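Local coordinates for DUF952 domain-containing protein (Caulobacter vibrioides, PDB 2O0Q) that is of unknown function but belongs to the DUF952 family, grouped in the ADP-ribosyl clan and so possibly related to ADP-ribosyltransferases, at residues A11-D14 / A15-Q19. Numbering follows the deposited sequence.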
loop_
_atom_site.group_PDB
_atom_site.type_symbol
_atom_site.label_atom_id
_atom_site.label_comp_id
_atom_site.label_asym_id
_atom_site.label_seq_id
_atom_site.Cartn_x
_atom_site.Cartn_y
_atom_site.Cartn_z
ATOM N N ALA A 11 0.243 13.527 0.358
ATOM C CA ALA A 11 1.306 14.247 -0.337
ATOM C C ALA A 11 1.997 13.331 -1.340
ATOM O O ALA A 11 2.210 13.701 -2.494
ATOM C CB ALA A 11 2.324 14.777 0.668
ATOM N N GLU A 12 2.346 12.130 -0.895
ATOM C CA GLU A 12 3.021 11.187 -1.768
ATOM C C GLU A 12 2.152 10.742 -2.935
ATOM O O GLU A 12 2.650 10.562 -4.050
ATOM C CB GLU A 12 3.508 9.987 -0.952
ATOM C CG GLU A 12 4.700 10.338 -0.065
ATOM C CD GLU A 12 5.035 9.251 0.933
ATOM O OE1 GLU A 12 4.158 8.919 1.756
ATOM O OE2 GLU A 12 6.175 8.733 0.897
ATOM N N TRP A 13 0.854 10.583 -2.693
ATOM C CA TRP A 13 -0.050 10.164 -3.755
ATOM C C TRP A 13 -0.216 11.290 -4.783
ATOM O O TRP A 13 -0.195 11.038 -5.990
ATOM C CB TRP A 13 -1.409 9.760 -3.171
ATOM C CG TRP A 13 -2.396 9.249 -4.195
ATOM C CD1 TRP A 13 -3.715 9.588 -4.292
ATOM C CD2 TRP A 13 -2.145 8.311 -5.254
ATOM N NE1 TRP A 13 -4.302 8.927 -5.345
ATOM C CE2 TRP A 13 -3.363 8.136 -5.954
ATOM C CE3 TRP A 13 -1.013 7.603 -5.681
ATOM C CZ2 TRP A 13 -3.482 7.282 -7.059
ATOM C CZ3 TRP A 13 -1.132 6.749 -6.786
ATOM C CH2 TRP A 13 -2.360 6.600 -7.459
ATOM N N ASP A 14 -0.374 12.529 -4.318
ATOM C CA ASP A 14 -0.510 13.646 -5.252
ATOM C C ASP A 14 0.776 13.768 -6.067
ATOM O O ASP A 14 0.738 13.981 -7.284
ATOM C CB ASP A 14 -0.765 14.969 -4.516
ATOM C CG ASP A 14 -2.178 15.082 -3.977
ATOM O OD1 ASP A 14 -3.070 14.347 -4.446
ATOM O OD2 ASP A 14 -2.400 15.929 -3.086
ATOM N N ALA A 15 1.913 13.628 -5.388
ATOM C CA ALA A 15 3.213 13.711 -6.043
ATOM C C ALA A 15 3.330 12.608 -7.088
ATOM O O ALA A 15 3.910 12.804 -8.159
ATOM C CB ALA A 15 4.323 13.572 -5.014
ATOM N N ALA A 16 2.776 11.444 -6.769
ATOM C CA ALA A 16 2.817 10.317 -7.687
ATOM C C ALA A 16 1.980 10.625 -8.927
ATOM O O ALA A 16 2.403 10.369 -10.054
ATOM C CB ALA A 16 2.297 9.063 -6.996
ATOM N N LYS A 17 0.798 11.192 -8.720
ATOM C CA LYS A 17 -0.076 11.518 -9.838
ATOM C C LYS A 17 0.540 12.567 -10.764
ATOM O O LYS A 17 0.299 12.556 -11.973
ATOM C CB LYS A 17 -1.440 11.991 -9.323
ATOM C CG LYS A 17 -2.225 10.895 -8.616
ATOM C CD LYS A 17 -3.710 11.210 -8.541
ATOM C CE LYS A 17 -3.994 12.439 -7.706
ATOM N NZ LYS A 17 -5.454 12.757 -7.705
ATOM N N ALA A 18 1.348 13.460 -10.196
ATOM C CA ALA A 18 1.995 14.506 -10.979
ATOM C C ALA A 18 3.129 13.939 -11.831
ATOM O O ALA A 18 3.599 14.587 -12.768
ATOM C CB ALA A 18 2.526 15.589 -10.055
ATOM N N GLN A 19 3.562 12.725 -11.506
ATOM C CA GLN A 19 4.643 12.077 -12.242
ATOM C C GLN A 19 4.146 10.924 -13.117
ATOM O O GLN A 19 4.868 10.449 -13.992
ATOM C CB GLN A 19 5.706 11.559 -11.265
ATOM C CG GLN A 19 6.334 12.648 -10.403
ATOM C CD GLN A 19 7.106 13.675 -11.221
ATOM O OE1 GLN A 19 7.415 14.769 -10.737
ATOM N NE2 GLN A 19 7.432 13.323 -12.462
#
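K17 lays its aliphatic chain over the indole of W13, one turn earlier in helix 10-19, the alpha-helix that follows strand 3-9, an inner strand of the six-stranded antiparallel sheet. Four successive i to i+4 backbone bonds, from A15 N to A11 O through A18 N to D14 O, fix the spacing, and K17 N reaches W13 O at 2.9 Å. From CB, beside the carbonyl oxygens of W13 and D14, the lysine sets CG anti to its own carbonyl carbon (chi1 -67°), which puts K17 CG 3.3 Å from W13 O. K17 CG also makes a CH-pi contact over the six-membered ring of W13, 4.1 Å from its centroid and 15° off the normal. K17 CD continues over the same face toward the pyrrole side, 4.0 Å from W13 NE1. Lysine suits this exposed position, since its methylenes cover the aromatic face while the chain is long enough to carry the ammonium past the ring. Tryptophan suits the buried side: its large ring packs on V57 and L59 of strand 56-62, and its NE1 donates a hydrogen bond to E96 OE2. A16 is small enough to fit beside the same indole, A16 CB meeting W13 CE3 obliquely at 3.8 Å. A bend about CG-CD (chi3 -64°) turns K17 CE alongside D14, whose OD1 already forms a salt bridge with R10. K17 NZ stops 4.3 Å from D14 OD1, beyond salt-bridge range, where the opposite charges may still attract weakly.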